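Local coordinates for phospho-2-dehydro-3-deoxyheptonate aldolase (Francisella tularensis, PDB 3TQK), which probably catalyses the condensation of phosphoenolpyruvate with erythrose 4-phosphate to DAHP, the first step of chorismate biosynthesis, and binds a manganese ion, at residues Pro63-Glu68 with Ser300-Gly305; Ile99-Phe104 with Gln318-Lys323. All coordinates share one frame; numbering follows the deposited sequence.

From the N terminus the chain runs through barrel strand 51-56 into helix 63-80, whose first turns supply one side of contact 1, then through strand 84-89 into the loop 99-104 of contact 2. Most of the eight-stranded parallel barrel follows before strand 293-299 closes it; just beyond, 300-305 returns to the helix start and completes contact 1, 232 residues on. Segment 318-323 then reaches back to the loop, so the two closures cross rather than nest. Short strands 303-306 and 318-319 pair in parallel, and Ala304 O and Gln318 NE2, 2.8 Å apart, probably share a hydrogen bond. Pro63 packs on Phe104, joining the first segments as well.

Contact 1 of 2, residues Pro63-Glu68 with Ser300-Gly305; sequences PAAAIE and SNLVAG
The first turns of helix 63-80 face the loop that leaves barrel strand 293-299, and the backbones come nearest at Ala65 and Leu302, whose CA atoms are 8.1 Å apart. No hydrogen bond joins the two segments; the isobutyl group of Leu302 makes the contact. Its chi1 of -64° sets CG opposite the carbonyl carbon and sends the branch at CD1 out to the helix. There Leu302 CD1 lies 3.9 Å from Ala65 O and 4.4 Å from Ala65 CB, so one methyl meets both the backbone and the small side chain of the same residue. One turn further along, the carboxylate of Glu68 passes the same methyl, its CD 4.4 Å from Leu302 CD1. The chain of Glu68 is extended, with CG anti to the backbone N (chi1 -170°), and its OE2 is hydrogen-bonded to Tyr316 OH. Ala65 also packs on Tyr316, while Tyr69 and Lys72 of the same helix supply further surface for Leu302. Beside the leucine, the Asn301 side chain folds back on the loop: Asn301 OD1 accepts from Leu302 N at 2.9 Å, with the donor well to the side of the C=O direction (97° at the oxygen). This is plain packing away from the metal site, joining the helix after the first strand of a TIM barrel to the loop after its eighth, across the closure of the barrel.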
loop_
_atom_site.group_PDB
_atom_site.type_symbol
_atom_site.label_atom_id
_atom_site.label_comp_id
_atom_site.label_asym_id
_atom_site.label_seq_id
_atom_site.Cartn_x
_atom_site.Cartn_y
_atom_site.Cartn_z
ATOM N N PRO A 63 -25.704 6.359 -8.258
ATOM C CA PRO A 63 -25.791 5.317 -9.298
ATOM C C PRO A 63 -26.801 5.635 -10.405
ATOM O O PRO A 63 -26.555 5.286 -11.558
ATOM C CB PRO A 63 -26.229 4.070 -8.521
ATOM C CG PRO A 63 -25.896 4.368 -7.077
ATOM C CD PRO A 63 -26.040 5.837 -6.918
ATOM N N ALA A 64 -27.914 6.287 -10.058
ATOM C CA ALA A 64 -28.881 6.733 -11.056
ATOM C C ALA A 64 -28.280 7.773 -12.003
ATOM O O ALA A 64 -28.529 7.733 -13.213
ATOM C CB ALA A 64 -30.154 7.291 -10.391
ATOM N N ALA A 65 -27.511 8.713 -11.460
ATOM C CA ALA A 65 -26.819 9.693 -12.301
ATOM C C ALA A 65 -25.761 8.992 -13.164
ATOM O O ALA A 65 -25.572 9.345 -14.318
ATOM C CB ALA A 65 -26.195 10.789 -11.454
ATOM N N ALA A 66 -25.102 7.982 -12.605
ATOM C CA ALA A 66 -24.139 7.179 -13.355
ATOM C C ALA A 66 -24.774 6.466 -14.563
ATOM O O ALA A 66 -24.191 6.425 -15.646
ATOM C CB ALA A 66 -23.465 6.171 -12.432
ATOM N N ILE A 67 -25.960 5.902 -14.376
ATOM C CA ILE A 67 -26.694 5.283 -15.478
ATOM C C ILE A 67 -27.023 6.327 -16.558
ATOM O O ILE A 67 -26.769 6.093 -17.747
ATOM C CB ILE A 67 -27.994 4.590 -14.981
ATOM C CG1 ILE A 67 -27.663 3.330 -14.161
ATOM C CG2 ILE A 67 -28.926 4.258 -16.155
ATOM C CD1 ILE A 67 -27.110 2.181 -14.972
ATOM N N GLU A 68 -27.563 7.478 -16.163
ATOM C CA GLU A 68 -27.841 8.517 -17.158
ATOM C C GLU A 68 -26.588 8.934 -17.927
ATOM O O GLU A 68 -26.638 9.077 -19.145
ATOM C CB GLU A 68 -28.498 9.745 -16.541
ATOM C CG GLU A 68 -29.010 10.735 -17.589
ATOM C CD GLU A 68 -29.644 11.966 -16.978
ATOM O OE1 GLU A 68 -29.517 13.051 -17.579
ATOM O OE2 GLU A 68 -30.261 11.855 -15.898
ATOM N N SER A 300 -14.896 13.194 -16.142
ATOM C CA SER A 300 -16.028 13.769 -16.853
ATOM C C SER A 300 -17.338 13.459 -16.133
ATOM O O SER A 300 -17.481 12.396 -15.530
ATOM C CB SER A 300 -16.063 13.184 -18.272
ATOM O OG SER A 300 -17.306 13.404 -18.919
ATOM N N ASN A 301 -18.299 14.373 -16.210
ATOM C CA ASN A 301 -19.621 14.149 -15.595
ATOM C C ASN A 301 -20.703 14.909 -16.365
ATOM O O ASN A 301 -20.426 15.485 -17.414
ATOM C CB ASN A 301 -19.601 14.559 -14.107
ATOM C CG ASN A 301 -20.419 13.612 -13.205
ATOM O OD1 ASN A 301 -21.485 13.108 -13.584
ATOM N ND2 ASN A 301 -19.914 13.386 -11.994
ATOM N N LEU A 302 -21.925 14.900 -15.843
ATOM C CA LEU A 302 -23.059 15.560 -16.486
ATOM C C LEU A 302 -22.967 17.076 -16.355
ATOM O O LEU A 302 -23.132 17.798 -17.341
ATOM C CB LEU A 302 -24.375 15.060 -15.883
ATOM C CG LEU A 302 -24.672 13.575 -16.106
ATOM C CD1 LEU A 302 -25.816 13.096 -15.207
ATOM C CD2 LEU A 302 -24.985 13.314 -17.579
ATOM N N VAL A 303 -22.714 17.550 -15.136
ATOM C CA VAL A 303 -22.504 18.981 -14.866
ATOM C C VAL A 303 -21.030 19.200 -14.527
ATOM O O VAL A 303 -20.406 18.355 -13.876
ATOM C CB VAL A 303 -23.409 19.476 -13.709
ATOM C CG1 VAL A 303 -23.159 20.963 -13.397
ATOM C CG2 VAL A 303 -24.876 19.225 -14.037
ATOM N N ALA A 304 -20.473 20.319 -14.987
ATOM C CA ALA A 304 -19.047 20.610 -14.805
ATOM C C ALA A 304 -18.692 20.973 -13.354
ATOM O O ALA A 304 -19.552 21.396 -12.573
ATOM C CB ALA A 304 -18.601 21.731 -15.761
ATOM N N GLY A 305 -17.415 20.783 -13.013
ATOM C CA GLY A 305 -16.857 21.210 -11.731
ATOM C C GLY A 305 -17.072 20.227 -10.600
ATOM O O GLY A 305 -17.106 19.021 -10.818
#

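Contact 2 of 2, residues Ile99-Phe104 with Gln318-Lys323; sequences IGWKGF and QSVTDK. With MN (manganese (II) ion), chain B.
The manganese site of this TIM-barrel enzyme borders the contact, in which Trp101, from the loop after strand 84-89, meets Val320 and Thr321, just before the metal ligand Asp322. With CG anti to the backbone N (chi1 -174°), the indole reaches across and offers the CE3-CZ3 side of its six-membered ring. Thr321 CG2 lies at the ring edge, in its plane, 3.9 Å from Trp101 CZ3. Val320 CG1 approaches Trp101 CZ3 obliquely at 3.8 Å, so two methyls from consecutive residues share that side of the indole. Gly103 CA covers one face of the ring toward its rim, and the indole NE1 is hydrogen-bonded to Asp107 O. Thr321 also packs on Cys58, another manganese ligand, and its OG1 is hydrogen-bonded to Ser59 OG. Ser319 shapes the bend: its OG takes a bond from Thr321 N (3.1 Å), making an ST turn, and donates to Asp322 O at 2.6 Å. Cys58, His266 and Glu299 bind the metal together with Asp322, whose other oxygen, OD1, forms a long, weak ion pair with Lys271. Asp322 itself grips through a single oxygen, OD2, 2.3 Å from the manganese.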
loop_
_atom_site.group_PDB
_atom_site.type_symbol
_atom_site.label_atom_id
_atom_site.label_comp_id
_atom_site.label_asym_id
_atom_site.label_seq_id
_atom_site.Cartn_x
_atom_site.Cartn_y
_atom_site.Cartn_z
ATOM N N ILE A 99 -8.174 12.382 6.409
ATOM C CA ILE A 99 -9.552 11.909 6.573
ATOM C C ILE A 99 -10.520 12.510 5.545
ATOM O O ILE A 99 -10.138 13.362 4.739
ATOM C CB ILE A 99 -10.063 12.161 8.019
ATOM C CG1 ILE A 99 -10.022 13.657 8.370
ATOM C CG2 ILE A 99 -9.240 11.328 9.002
ATOM C CD1 ILE A 99 -10.970 14.048 9.488
ATOM N N GLY A 100 -11.767 12.035 5.579
ATOM C CA GLY A 100 -12.814 12.466 4.640
ATOM C C GLY A 100 -13.643 11.294 4.132
ATOM O O GLY A 100 -13.280 10.137 4.350
ATOM N N TRP A 101 -14.767 11.598 3.475
ATOM C CA TRP A 101 -15.576 10.578 2.786
ATOM C C TRP A 101 -14.663 9.728 1.940
ATOM O O TRP A 101 -13.962 10.258 1.091
ATOM C CB TRP A 101 -16.618 11.224 1.873
ATOM C CG TRP A 101 -17.586 10.261 1.233
ATOM C CD1 TRP A 101 -18.495 9.474 1.869
ATOM C CD2 TRP A 101 -17.763 10.021 -0.171
ATOM N NE1 TRP A 101 -19.220 8.741 0.950
ATOM C CE2 TRP A 101 -18.796 9.066 -0.308
ATOM C CE3 TRP A 101 -17.147 10.516 -1.326
ATOM C CZ2 TRP A 101 -19.224 8.595 -1.553
ATOM C CZ3 TRP A 101 -17.583 10.056 -2.564
ATOM C CH2 TRP A 101 -18.609 9.102 -2.665
ATOM N N LYS A 102 -14.672 8.419 2.187
ATOM C CA LYS A 102 -13.801 7.480 1.481
ATOM C C LYS A 102 -14.365 7.109 0.112
ATOM O O LYS A 102 -13.619 6.651 -0.754
ATOM C CB LYS A 102 -13.611 6.180 2.284
ATOM C CG LYS A 102 -12.278 6.016 3.018
ATOM C CD LYS A 102 -12.359 6.372 4.517
ATOM C CE LYS A 102 -11.561 5.365 5.357
ATOM N NZ LYS A 102 -11.794 5.453 6.811
ATOM N N GLY A 103 -15.675 7.243 -0.072
ATOM C CA GLY A 103 -16.286 6.802 -1.308
ATOM C C GLY A 103 -17.540 5.984 -1.118
ATOM O O GLY A 103 -17.994 5.778 -0.000
ATOM N N PHE A 104 -18.079 5.509 -2.236
ATOM C CA PHE A 104 -19.411 4.920 -2.284
ATOM C C PHE A 104 -19.472 3.543 -1.618
ATOM O O PHE A 104 -20.461 3.202 -0.986
ATOM C CB PHE A 104 -19.897 4.831 -3.739
ATOM C CG PHE A 104 -21.319 4.351 -3.884
ATOM C CD1 PHE A 104 -21.587 3.057 -4.310
ATOM C CD2 PHE A 104 -22.380 5.186 -3.585
ATOM C CE1 PHE A 104 -22.892 2.604 -4.450
ATOM C CE2 PHE A 104 -23.696 4.737 -3.708
ATOM C CZ PHE A 104 -23.949 3.438 -4.144
ATOM N N GLN A 318 -23.321 16.419 -10.611
ATOM C CA GLN A 318 -22.062 17.138 -10.414
ATOM C C GLN A 318 -21.150 16.409 -9.418
ATOM O O GLN A 318 -21.617 15.902 -8.392
ATOM C CB GLN A 318 -22.330 18.554 -9.936
ATOM C CG GLN A 318 -21.116 19.451 -10.027
ATOM C CD GLN A 318 -21.374 20.819 -9.452
ATOM O OE1 GLN A 318 -21.960 20.946 -8.381
ATOM N NE2 GLN A 318 -20.934 21.851 -10.160
ATOM N N SER A 319 -19.854 16.371 -9.717
ATOM C CA SER A 319 -18.906 15.657 -8.870
ATOM C C SER A 319 -18.938 16.161 -7.434
ATOM O O SER A 319 -19.012 17.357 -7.174
ATOM C CB SER A 319 -17.477 15.776 -9.393
ATOM O OG SER A 319 -16.586 15.044 -8.566
ATOM N N VAL A 320 -18.881 15.206 -6.517
ATOM C CA VAL A 320 -18.795 15.461 -5.091
ATOM C C VAL A 320 -17.337 15.361 -4.608
ATOM O O VAL A 320 -17.045 15.648 -3.448
ATOM C CB VAL A 320 -19.708 14.458 -4.348
ATOM C CG1 VAL A 320 -18.894 13.490 -3.488
ATOM C CG2 VAL A 320 -20.798 15.190 -3.583
ATOM N N THR A 321 -16.439 14.950 -5.509
ATOM C CA THR A 321 -15.000 14.887 -5.243
ATOM C C THR A 321 -14.259 15.824 -6.222
ATOM O O THR A 321 -14.486 17.036 -6.194
ATOM C CB THR A 321 -14.465 13.413 -5.290
ATOM O OG1 THR A 321 -14.841 12.783 -6.523
ATOM C CG2 THR A 321 -15.016 12.606 -4.132
ATOM N N ASP A 322 -13.397 15.288 -7.092
ATOM C CA ASP A 322 -12.579 16.143 -7.967
ATOM C C ASP A 322 -13.431 16.799 -9.063
ATOM O O ASP A 322 -14.503 16.309 -9.427
ATOM C CB ASP A 322 -11.410 15.369 -8.608
ATOM C CG ASP A 322 -10.352 14.888 -7.582
ATOM O OD1 ASP A 322 -10.135 15.558 -6.542
ATOM O OD2 ASP A 322 -9.717 13.847 -7.851
ATOM N N LYS A 323 -12.936 17.919 -9.573
ATOM C CA LYS A 323 -13.618 18.654 -10.630
ATOM C C LYS A 323 -13.575 17.869 -11.940
ATOM O O LYS A 323 -12.523 17.369 -12.341
ATOM C CB LYS A 323 -12.995 20.048 -10.795
ATOM C CG LYS A 323 -13.262 20.978 -9.599
ATOM C CD LYS A 323 -12.427 22.273 -9.617
ATOM C CE LYS A 323 -12.810 23.185 -8.443
ATOM N NZ LYS A 323 -11.786 24.220 -8.133
HETATM MN MN MN B . -10.197 11.991 -9.175
#